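YARHG domain-containing protein (PDB 4G2A) is of unknown function, though proposed to be a nutrient-binding protein, and joins a strand-rich DUF4424 region to a helical YARHG domain. Local coordinates at residues W44-F50 and I139-T145; M23-R29 and I172-E178. All blocks are in the same frame, centred on the assembly; numbering follows the deposited sequence.

Interaction 1 (W44-F50 and I139-T145); sequences WHYNCNF and IHHDYST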
ATOM      1  N   TRP A  44       5.002   1.354   4.826  1.00 24.74           N
ATOM      2  CA  TRP A  44       3.690   1.285   5.437  1.00 25.34           C
ATOM      3  C   TRP A  44       3.854   0.746   6.853  1.00 29.92           C
ATOM      4  O   TRP A  44       4.558  -0.250   7.063  1.00 28.24           O
ATOM      5  CB  TRP A  44       2.728   0.408   4.623  1.00 23.17           C
ATOM      6  CG  TRP A  44       2.379   0.976   3.284  1.00 23.23           C
ATOM      7  CD1 TRP A  44       2.868   0.579   2.078  1.00 25.42           C
ATOM      8  CD2 TRP A  44       1.442   2.028   3.013  1.00 23.22           C
ATOM      9  NE1 TRP A  44       2.320   1.334   1.075  1.00 25.01           N
ATOM     10  CE2 TRP A  44       1.428   2.225   1.617  1.00 26.39           C
ATOM     11  CE3 TRP A  44       0.575   2.797   3.812  1.00 24.98           C
ATOM     12  CZ2 TRP A  44       0.584   3.155   0.997  1.00 25.88           C
ATOM     13  CZ3 TRP A  44      -0.229   3.755   3.202  1.00 26.56           C
ATOM     14  CH2 TRP A  44      -0.239   3.908   1.809  1.00 26.83           C
ATOM     15  N   HIS A  45       3.214   1.420   7.818  1.00 28.15           N
ATOM     16  CA  HIS A  45       3.211   1.045   9.230  1.00 28.12           C
ATOM     17  C   HIS A  45       1.818   0.571   9.603  1.00 28.92           C
ATOM     18  O   HIS A  45       0.850   1.311   9.478  1.00 28.15           O
ATOM     19  CB  HIS A  45       3.671   2.220  10.104  1.00 30.69           C
ATOM     20  CG  HIS A  45       3.776   1.896  11.562  1.00 35.22           C
ATOM     21  ND1 HIS A  45       3.601   2.873  12.525  1.00 38.20           N
ATOM     22  CD2 HIS A  45       4.014   0.714  12.178  1.00 36.85           C
ATOM     23  CE1 HIS A  45       3.750   2.259  13.686  1.00 38.02           C
ATOM     24  NE2 HIS A  45       3.998   0.960  13.525  1.00 37.63           N
ATOM     25  N   TYR A  46       1.728  -0.676  10.041  1.00 24.94           N
ATOM     26  CA  TYR A  46       0.481  -1.339  10.400  1.00 24.07           C
ATOM     27  C   TYR A  46       0.297  -1.418  11.898  1.00 27.53           C
ATOM     28  O   TYR A  46       1.159  -1.971  12.588  1.00 26.93           O
ATOM     29  CB  TYR A  46       0.450  -2.774   9.828  1.00 24.93           C
ATOM     30  CG  TYR A  46       0.587  -2.886   8.325  1.00 26.20           C
ATOM     31  CD1 TYR A  46       1.813  -2.662   7.697  1.00 28.56           C
ATOM     32  CD2 TYR A  46      -0.460  -3.364   7.548  1.00 26.56           C
ATOM     33  CE1 TYR A  46       1.957  -2.809   6.316  1.00 30.05           C
ATOM     34  CE2 TYR A  46      -0.326  -3.525   6.172  1.00 27.90           C
ATOM     35  CZ  TYR A  46       0.883  -3.241   5.558  1.00 35.49           C
ATOM     36  OH  TYR A  46       0.995  -3.394   4.197  1.00 38.31           O
ATOM     37  N   ASN A  47      -0.816  -0.856  12.408  1.00 23.99           N
ATOM     38  CA  ASN A  47      -1.206  -0.998  13.810  1.00 25.64           C
ATOM     39  C   ASN A  47      -2.545  -1.721  13.766  1.00 32.30           C
ATOM     40  O   ASN A  47      -3.532  -1.167  13.273  1.00 32.35           O
ATOM     41  CB  ASN A  47      -1.264   0.323  14.544  1.00 26.97           C
ATOM     42  CG  ASN A  47       0.068   0.982  14.730  1.00 44.34           C
ATOM     43  OD1 ASN A  47       0.473   1.835  13.940  1.00 39.08           O
ATOM     44  ND2 ASN A  47       0.714   0.706  15.849  1.00 38.58           N
ATOM     45  N   CYS A  48      -2.551  -2.998  14.145  1.00 30.27           N
ATOM     46  CA  CYS A  48      -3.750  -3.818  14.028  1.00 30.87           C
ATOM     47  C   CYS A  48      -4.205  -4.334  15.363  1.00 31.66           C
ATOM     48  O   CYS A  48      -3.432  -4.948  16.074  1.00 30.86           O
ATOM     49  CB  CYS A  48      -3.525  -4.976  13.060  1.00 31.95           C
ATOM     50  SG  CYS A  48      -2.689  -4.525  11.520  1.00 36.25           S
ATOM     51  N   ASN A  49      -5.485  -4.165  15.657  1.00 27.17           N
ATOM     52  CA  ASN A  49      -6.082  -4.699  16.851  1.00 27.61           C
ATOM     53  C   ASN A  49      -7.124  -5.703  16.431  1.00 30.85           C
ATOM     54  O   ASN A  49      -7.737  -5.536  15.382  1.00 30.04           O
ATOM     55  CB  ASN A  49      -6.656  -3.606  17.779  1.00 27.88           C
ATOM     56  CG  ASN A  49      -6.730  -4.119  19.198  1.00 37.93           C
ATOM     57  OD1 ASN A  49      -5.741  -4.099  19.933  1.00 32.23           O
ATOM     58  ND2 ASN A  49      -7.872  -4.678  19.592  1.00 28.58           N
ATOM     59  N   PHE A  50      -7.276  -6.777  17.219  1.00 27.52           N
ATOM     60  CA  PHE A  50      -8.205  -7.870  16.955  1.00 27.45           C
ATOM     61  C   PHE A  50      -8.834  -8.311  18.245  1.00 33.83           C
ATOM     62  O   PHE A  50      -8.157  -8.395  19.277  1.00 34.56           O
ATOM     63  CB  PHE A  50      -7.502  -9.082  16.297  1.00 28.62           C
ATOM     64  CG  PHE A  50      -6.513  -8.763  15.209  1.00 29.07           C
ATOM     65  CD1 PHE A  50      -6.931  -8.604  13.890  1.00 32.33           C
ATOM     66  CD2 PHE A  50      -5.165  -8.594  15.500  1.00 29.14           C
ATOM     67  CE1 PHE A  50      -6.015  -8.251  12.882  1.00 32.03           C
ATOM     68  CE2 PHE A  50      -4.255  -8.248  14.497  1.00 31.92           C
ATOM     69  CZ  PHE A  50      -4.688  -8.090  13.190  1.00 30.13           C
ATOM     70  N   ILE A 139      -5.713  -9.168  20.694  1.00 31.93           N
ATOM     71  CA  ILE A 139      -4.482  -9.393  19.941  1.00 30.43           C
ATOM     72  C   ILE A 139      -4.135  -8.083  19.273  1.00 32.55           C
ATOM     73  O   ILE A 139      -5.004  -7.455  18.683  1.00 31.48           O
ATOM     74  CB  ILE A 139      -4.535 -10.605  18.929  1.00 32.58           C
ATOM     75  CG1 ILE A 139      -4.839 -11.977  19.641  1.00 33.20           C
ATOM     76  CG2 ILE A 139      -3.245 -10.698  18.063  1.00 30.44           C
ATOM     77  CD1 ILE A 139      -3.835 -12.462  20.732  1.00 35.92           C
ATOM     78  N   HIS A 140      -2.877  -7.652  19.405  1.00 29.47           N
ATOM     79  CA  HIS A 140      -2.366  -6.441  18.769  1.00 27.78           C
ATOM     80  C   HIS A 140      -1.082  -6.739  17.998  1.00 29.30           C
ATOM     81  O   HIS A 140      -0.198  -7.425  18.501  1.00 28.74           O
ATOM     82  CB  HIS A 140      -2.139  -5.295  19.769  1.00 29.03           C
ATOM     83  CG  HIS A 140      -1.760  -4.008  19.097  1.00 31.61           C
ATOM     84  ND1 HIS A 140      -0.444  -3.620  18.979  1.00 33.40           N
ATOM     85  CD2 HIS A 140      -2.539  -3.100  18.474  1.00 33.15           C
ATOM     86  CE1 HIS A 140      -0.465  -2.473  18.319  1.00 32.71           C
ATOM     87  NE2 HIS A 140      -1.702  -2.125  17.986  1.00 32.90           N
ATOM     88  N   HIS A 141      -1.013  -6.220  16.768  1.00 25.23           N
ATOM     89  CA  HIS A 141       0.104  -6.303  15.844  1.00 24.04           C
ATOM     90  C   HIS A 141       0.658  -4.915  15.572  1.00 28.80           C
ATOM     91  O   HIS A 141      -0.090  -3.934  15.483  1.00 28.35           O
ATOM     92  CB  HIS A 141      -0.320  -6.939  14.515  1.00 23.35           C
ATOM     93  CG  HIS A 141      -0.556  -8.408  14.559  1.00 26.90           C
ATOM     94  ND1 HIS A 141      -1.060  -9.087  13.460  1.00 28.42           N
ATOM     95  CD2 HIS A 141      -0.376  -9.292  15.569  1.00 29.76           C
ATOM     96  CE1 HIS A 141      -1.157 -10.352  13.830  1.00 27.81           C
ATOM     97  NE2 HIS A 141      -0.757 -10.521  15.092  1.00 29.05           N
ATOM     98  N   ASP A 142       1.973  -4.841  15.441  1.00 25.44           N
ATOM     99  CA  ASP A 142       2.707  -3.624  15.110  1.00 26.19           C
ATOM    100  C   ASP A 142       3.894  -4.090  14.288  1.00 30.67           C
ATOM    101  O   ASP A 142       4.658  -4.937  14.745  1.00 31.80           O
ATOM    102  CB  ASP A 142       3.112  -2.829  16.376  1.00 28.86           C
ATOM    103  CG  ASP A 142       3.965  -1.586  16.173  1.00 44.41           C
ATOM    104  OD1 ASP A 142       4.273  -1.253  15.010  1.00 43.21           O
ATOM    105  OD2 ASP A 142       4.364  -0.969  17.186  1.00 58.84           O
ATOM    106  N   TYR A 143       3.976  -3.622  13.045  1.00 26.01           N
ATOM    107  CA  TYR A 143       5.039  -3.972  12.113  1.00 25.73           C
ATOM    108  C   TYR A 143       5.029  -2.985  10.941  1.00 28.66           C
ATOM    109  O   TYR A 143       4.114  -2.169  10.816  1.00 26.67           O
ATOM    110  CB  TYR A 143       4.904  -5.436  11.621  1.00 25.81           C
ATOM    111  CG  TYR A 143       3.569  -5.750  10.978  1.00 26.83           C
ATOM    112  CD1 TYR A 143       2.472  -6.126  11.750  1.00 29.07           C
ATOM    113  CD2 TYR A 143       3.419  -5.737   9.597  1.00 25.93           C
ATOM    114  CE1 TYR A 143       1.246  -6.426  11.163  1.00 28.45           C
ATOM    115  CE2 TYR A 143       2.207  -6.058   8.999  1.00 26.14           C
ATOM    116  CZ  TYR A 143       1.119  -6.387   9.787  1.00 30.05           C
ATOM    117  OH  TYR A 143      -0.076  -6.697   9.202  1.00 28.20           O
ATOM    118  N   SER A 144       6.050  -3.086  10.084  1.00 25.55           N
ATOM    119  CA  SER A 144       6.206  -2.273   8.879  1.00 24.56           C
ATOM    120  C   SER A 144       6.508  -3.151   7.697  1.00 26.03           C
ATOM    121  O   SER A 144       6.937  -4.283   7.862  1.00 24.35           O
ATOM    122  CB  SER A 144       7.338  -1.261   9.059  1.00 28.38           C
ATOM    123  OG  SER A 144       6.986  -0.335  10.070  1.00 45.12           O
ATOM    124  N   THR A 145       6.307  -2.618   6.505  1.00 23.76           N
ATOM    125  CA  THR A 145       6.640  -3.260   5.227  1.00 23.57           C
ATOM    126  C   THR A 145       7.212  -2.170   4.344  1.00 27.34           C
ATOM    127  O   THR A 145       7.132  -0.991   4.709  1.00 27.51           O
ATOM    128  CB  THR A 145       5.398  -3.932   4.566  1.00 27.03           C
ATOM    129  OG1 THR A 145       4.492  -2.925   4.121  1.00 25.59           O
ATOM    130  CG2 THR A 145       4.686  -4.934   5.468  1.00 22.60           C
TER

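Interaction 2 (M23-R29 and I172-E178); sequences MVSELIR and IGHTRLE. With SO4 (sulfate ion), chain E; SO4 (sulfate ion), chain D.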
HETATM    1  N   MSE A  23     -13.629 -14.285  15.536  1.00 32.21           N
HETATM    2  CA  MSE A  23     -13.027 -12.960  15.411  1.00 30.55           C
HETATM    3  C   MSE A  23     -14.181 -11.986  15.408  1.00 37.55           C
HETATM    4  O   MSE A  23     -15.025 -12.078  14.527  1.00 39.46           O
HETATM    5  CB  MSE A  23     -12.174 -12.896  14.145  1.00 31.08           C
HETATM    6  CG  MSE A  23     -11.115 -11.837  14.215  1.00 36.82           C
HETATM    7 SE   MSE A  23     -10.302 -11.619  12.478  0.75 42.87          SE
HETATM    8  CE  MSE A  23      -8.768 -12.706  12.693  1.00 38.47           C
ATOM      9  N   VAL A  24     -14.317 -11.153  16.444  1.00 35.10           N
ATOM     10  CA  VAL A  24     -15.506 -10.321  16.556  1.00 36.62           C
ATOM     11  C   VAL A  24     -15.288  -8.872  16.093  1.00 41.07           C
ATOM     12  O   VAL A  24     -16.259  -8.216  15.726  1.00 41.26           O
ATOM     13  CB  VAL A  24     -16.149 -10.389  17.964  1.00 42.44           C
ATOM     14  CG1 VAL A  24     -16.790 -11.755  18.202  1.00 42.84           C
ATOM     15  CG2 VAL A  24     -15.141 -10.080  19.055  1.00 42.47           C
ATOM     16  N   SER A  25     -14.039  -8.387  16.072  1.00 36.74           N
ATOM     17  CA  SER A  25     -13.737  -7.034  15.610  1.00 35.58           C
ATOM     18  C   SER A  25     -12.259  -6.876  15.292  1.00 36.88           C
ATOM     19  O   SER A  25     -11.423  -7.597  15.828  1.00 35.89           O
ATOM     20  CB  SER A  25     -14.159  -5.984  16.638  1.00 40.81           C
ATOM     21  OG  SER A  25     -13.181  -5.809  17.652  1.00 53.24           O
ATOM     22  N   GLU A  26     -11.954  -5.941  14.388  1.00 32.59           N
ATOM     23  CA  GLU A  26     -10.596  -5.570  13.971  1.00 31.18           C
ATOM     24  C   GLU A  26     -10.530  -4.063  13.790  1.00 34.22           C
ATOM     25  O   GLU A  26     -11.532  -3.430  13.458  1.00 34.75           O
ATOM     26  CB  GLU A  26     -10.149  -6.271  12.666  1.00 31.99           C
ATOM     27  CG  GLU A  26     -10.405  -7.775  12.548  1.00 35.24           C
ATOM     28  CD  GLU A  26     -11.861  -8.129  12.297  1.00 43.75           C
ATOM     29  OE1 GLU A  26     -12.494  -7.484  11.433  1.00 34.04           O
ATOM     30  OE2 GLU A  26     -12.394  -8.995  13.028  1.00 29.44           O
ATOM     31  N   LEU A  27      -9.361  -3.492  14.034  1.00 29.22           N
ATOM     32  CA  LEU A  27      -9.077  -2.073  13.883  1.00 28.00           C
ATOM     33  C   LEU A  27      -7.722  -2.031  13.217  1.00 30.78           C
ATOM     34  O   LEU A  27      -6.715  -2.274  13.875  1.00 31.71           O
ATOM     35  CB  LEU A  27      -9.126  -1.386  15.259  1.00 28.86           C
ATOM     36  CG  LEU A  27      -8.891   0.122  15.323  1.00 34.97           C
ATOM     37  CD1 LEU A  27     -10.027   0.897  14.636  1.00 35.53           C
ATOM     38  CD2 LEU A  27      -8.781   0.580  16.772  1.00 38.17           C
ATOM     39  N   ILE A  28      -7.701  -1.860  11.884  1.00 24.95           N
ATOM     40  CA  ILE A  28      -6.476  -1.949  11.103  1.00 23.55           C
ATOM     41  C   ILE A  28      -6.120  -0.578  10.497  1.00 30.21           C
ATOM     42  O   ILE A  28      -6.819  -0.040   9.635  1.00 30.24           O
ATOM     43  CB  ILE A  28      -6.641  -3.081  10.044  1.00 25.05           C
ATOM     44  CG1 ILE A  28      -6.880  -4.450  10.763  1.00 24.72           C
ATOM     45  CG2 ILE A  28      -5.424  -3.156   9.099  1.00 25.29           C
ATOM     46  CD1 ILE A  28      -7.651  -5.496   9.986  1.00 27.00           C
ATOM     47  N   ARG A  29      -5.008  -0.032  10.965  1.00 27.34           N
ATOM     48  CA  ARG A  29      -4.512   1.275  10.554  1.00 27.09           C
ATOM     49  C   ARG A  29      -3.229   1.072   9.789  1.00 30.93           C
ATOM     50  O   ARG A  29      -2.315   0.462  10.314  1.00 32.36           O
ATOM     51  CB  ARG A  29      -4.308   2.173  11.791  1.00 24.33           C
ATOM     52  CG  ARG A  29      -4.284   3.642  11.460  1.00 28.42           C
ATOM     53  CD  ARG A  29      -4.057   4.446  12.710  1.00 37.38           C
ATOM     54  NE  ARG A  29      -3.885   5.872  12.438  1.00 35.02           N
ATOM     55  CZ  ARG A  29      -2.708   6.436  12.218  1.00 47.70           C
ATOM     56  NH1 ARG A  29      -1.600   5.706  12.235  1.00 46.05           N
ATOM     57  NH2 ARG A  29      -2.627   7.729  11.960  1.00 35.83           N
ATOM     58  N   ILE A 172     -16.121 -11.978  10.378  1.00 36.90           N
ATOM     59  CA  ILE A 172     -14.995 -11.573  11.217  1.00 34.80           C
ATOM     60  C   ILE A 172     -15.475 -10.331  12.024  1.00 38.96           C
ATOM     61  O   ILE A 172     -14.667  -9.534  12.482  1.00 38.68           O
ATOM     62  CB  ILE A 172     -13.631 -11.359  10.457  1.00 36.05           C
ATOM     63  CG1 ILE A 172     -13.700 -10.282   9.358  1.00 35.60           C
ATOM     64  CG2 ILE A 172     -13.076 -12.677   9.922  1.00 35.65           C
ATOM     65  CD1 ILE A 172     -12.340  -9.923   8.670  1.00 31.16           C
ATOM     66  N   GLY A 173     -16.798 -10.196  12.178  1.00 35.39           N
ATOM     67  CA  GLY A 173     -17.447  -9.122  12.921  1.00 34.64           C
ATOM     68  C   GLY A 173     -17.256  -7.723  12.377  1.00 36.81           C
ATOM     69  O   GLY A 173     -17.337  -7.509  11.162  1.00 35.43           O
ATOM     70  N   HIS A 174     -17.049  -6.756  13.297  1.00 33.28           N
ATOM     71  CA  HIS A 174     -16.866  -5.336  13.025  1.00 33.26           C
ATOM     72  C   HIS A 174     -15.454  -5.048  12.524  1.00 37.29           C
ATOM     73  O   HIS A 174     -14.525  -4.958  13.313  1.00 37.10           O
ATOM     74  CB  HIS A 174     -17.179  -4.482  14.266  1.00 34.83           C
ATOM     75  CG  HIS A 174     -17.466  -3.045  13.944  1.00 38.88           C
ATOM     76  ND1 HIS A 174     -17.769  -2.137  14.933  1.00 41.51           N
ATOM     77  CD2 HIS A 174     -17.508  -2.409  12.745  1.00 40.59           C
ATOM     78  CE1 HIS A 174     -17.977  -0.986  14.313  1.00 40.94           C
ATOM     79  NE2 HIS A 174     -17.825  -1.104  12.996  1.00 40.66           N
ATOM     80  N   THR A 175     -15.312  -4.873  11.207  1.00 34.35           N
ATOM     81  CA  THR A 175     -14.051  -4.646  10.518  1.00 32.75           C
ATOM     82  C   THR A 175     -13.839  -3.169  10.227  1.00 37.03           C
ATOM     83  O   THR A 175     -14.572  -2.568   9.433  1.00 37.67           O
ATOM     84  CB  THR A 175     -14.030  -5.508   9.226  1.00 35.19           C
ATOM     85  OG1 THR A 175     -14.453  -6.834   9.574  1.00 35.40           O
ATOM     86  CG2 THR A 175     -12.660  -5.556   8.564  1.00 24.20           C
ATOM     87  N   ARG A 176     -12.832  -2.586  10.863  1.00 32.93           N
ATOM     88  CA  ARG A 176     -12.481  -1.195  10.601  1.00 32.51           C
ATOM     89  C   ARG A 176     -11.096  -1.142   9.968  1.00 35.27           C
ATOM     90  O   ARG A 176     -10.129  -1.630  10.555  1.00 33.16           O
ATOM     91  CB  ARG A 176     -12.572  -0.333  11.862  1.00 32.53           C
ATOM     92  CG  ARG A 176     -13.990   0.136  12.111  1.00 44.73           C
ATOM     93  CD  ARG A 176     -14.485  -0.149  13.508  1.00 58.07           C
ATOM     94  NE  ARG A 176     -13.851  -1.333  14.077  1.00 61.82           N
ATOM     95  CZ  ARG A 176     -13.691  -1.533  15.378  1.00 67.74           C
ATOM     96  NH1 ARG A 176     -14.157  -0.650  16.255  1.00 61.34           N
ATOM     97  NH2 ARG A 176     -13.070  -2.617  15.813  1.00 36.52           N
ATOM     98  N   LEU A 177     -11.022  -0.602   8.733  1.00 33.26           N
ATOM     99  CA  LEU A 177      -9.784  -0.498   7.965  1.00 33.40           C
ATOM    100  C   LEU A 177      -9.508   0.939   7.566  1.00 33.69           C
ATOM    101  O   LEU A 177     -10.393   1.630   7.052  1.00 33.84           O
ATOM    102  CB  LEU A 177      -9.814  -1.396   6.708  1.00 34.38           C
ATOM    103  CG  LEU A 177     -10.195  -2.867   6.923  1.00 40.87           C
ATOM    104  CD1 LEU A 177     -11.246  -3.300   5.913  1.00 42.37           C
ATOM    105  CD2 LEU A 177      -8.965  -3.756   6.847  1.00 43.24           C
ATOM    106  N   GLU A 178      -8.271   1.382   7.770  1.00 28.38           N
ATOM    107  CA  GLU A 178      -7.919   2.750   7.420  1.00 28.50           C
ATOM    108  C   GLU A 178      -6.541   2.801   6.755  1.00 31.25           C
ATOM    109  O   GLU A 178      -5.554   2.361   7.350  1.00 29.88           O
ATOM    110  CB  GLU A 178      -7.973   3.636   8.679  1.00 30.44           C
ATOM    111  CG  GLU A 178      -7.966   5.135   8.424  1.00 43.04           C
ATOM    112  CD  GLU A 178      -7.987   5.991   9.680  1.00 66.89           C
ATOM    113  OE1 GLU A 178      -7.312   5.623  10.669  1.00 54.00           O
ATOM    114  OE2 GLU A 178      -8.665   7.045   9.670  1.00 71.98           O
TER
HETATM  115  S   SO4 E 404      -6.604   9.315  12.276  1.00109.53           S
HETATM  116  O1  SO4 E 404      -5.304   9.994  12.273  1.00108.80           O
HETATM  117  O2  SO4 E 404      -7.228   9.435  10.953  1.00109.91           O
HETATM  118  O3  SO4 E 404      -6.412   7.896  12.619  1.00109.75           O
HETATM  119  O4  SO4 E 404      -7.486   9.935  13.268  1.00109.73           O
HETATM  120  S   SO4 D 403       0.655   8.658  11.570  1.00 80.81           S
HETATM  121  O1  SO4 D 403       1.891   8.934  10.833  1.00 81.09           O
HETATM  122  O2  SO4 D 403      -0.516   8.909  10.717  1.00 78.47           O
HETATM  123  O3  SO4 D 403       0.645   7.270  12.018  1.00 81.85           O
HETATM  124  O4  SO4 D 403       0.618   9.532  12.744  1.00 83.09           O

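Interaction 1 (W44-F50 and I139-T145)
An antiparallel β-ladder joins Trp44-Phe50 to Ile139-Thr145 in the strand-rich part of the fold, with seven consecutive pairs and backbone hydrogen bonds at Trp44-Thr145, Tyr46-Tyr143, Cys48-His141 and Phe50-Ile139. The side chains of these four pairs form the buried face, where strand 155-160 packs against Trp44, Cys48, Phe50 and Tyr143. Tyr143 has CG between its backbone N and carbonyl carbon (chi1 56°), which brings its ring across to Tyr46. The two ring planes are only 11° apart but slid so far that they barely overlap: Tyr143 CE2 lies over the rim of the Tyr46 ring, and Tyr46 CB sits over the Tyr143 face, 3.9 Å from the ring centroid, a CH-pi contact. The edge of the Tyr46 ring meets Thr145, Tyr46 CE1 lying 3.4 Å from Thr145 OG1. Further along, Phe50 turns its edge to the face of His141 in a T-shaped pair, centroids 5.0 Å apart; Phe66, Phe95 and Trp127 add further rings around this histidine. On the other, more exposed face, His45 and Asp142 reach toward each other. His45 NE2 donates to Asp142 OD1 at 2.7 Å, the oxygen lying in the imidazole plane while the nitrogen stands above the carboxylate plane.

Interaction 2 (M23-R29 and I172-E178)
Arg176 folds back over the neighbouring strand to grip the carbonyl of Glu26. Arg176 CB lies 4.0 Å from Leu27 CD1; bends at chi2 and chi3 then carry CD over the face of the His174 ring and turn the guanidinium toward Glu26 O. Arg176 NE reaches Glu26 O only weakly, while NH2 makes the firmer bond to that Glu26 O at 2.9 Å, and one face of the guanidinium lies against Leu27 CB. The backbone N of Arg176 binds the same Glu26 O from the opposite face of the carbonyl plane to NH2, so the side chain adds its grip to a rung of the parallel β-ladder between strands 21-33 and 174-180. That ladder runs from the Val24-His174 bond to the one between Glu178 N and Ile28 O. On the buried face Glu26 bends at chi2 (74°), which brings its carboxylate beside Thr175, whose OG1 donates to Glu26 OE1 at 2.8 Å, nearly along the C-O axis. Ile28 CD1 packs on Leu177 CD2 at 3.8 Å, alongside Cys48 of the next strand. At the exposed end Arg29 and Glu178 run side by side, but their salt bridge is long, Arg29 NE to Glu178 OE1 3.9 Å. The extended Arg29 binds two sulfates, probably from the crystallisation liquor: NE donates to one, and NH1 and NH2 donate to O3 and O2 of the other, each at 2.7 Å.

In the fold
The two contacts lie side by side in the strand-rich part of the protein, their centres about 12 Å apart. Strands 21-33 and 43-54 follow each other in the chain and pair antiparallel, so interactions 1 and 2 form one run of four strands in the order 136-150, 43-54, 21-33 and 174-180. Probable backbone hydrogen bonds from Asn47 N to Arg29 O and from Asn49 N to Leu27 O join them directly. In chain order the segments run 23-29, 44-50, 139-145 and 172-178, so both strands of interaction 1 fall between those of interaction 2. Strand 174-180 brings the one parallel pairing into this run and is itself flanked on its other side by strand 215-220, antiparallel to it; the C-terminal helices lie apart.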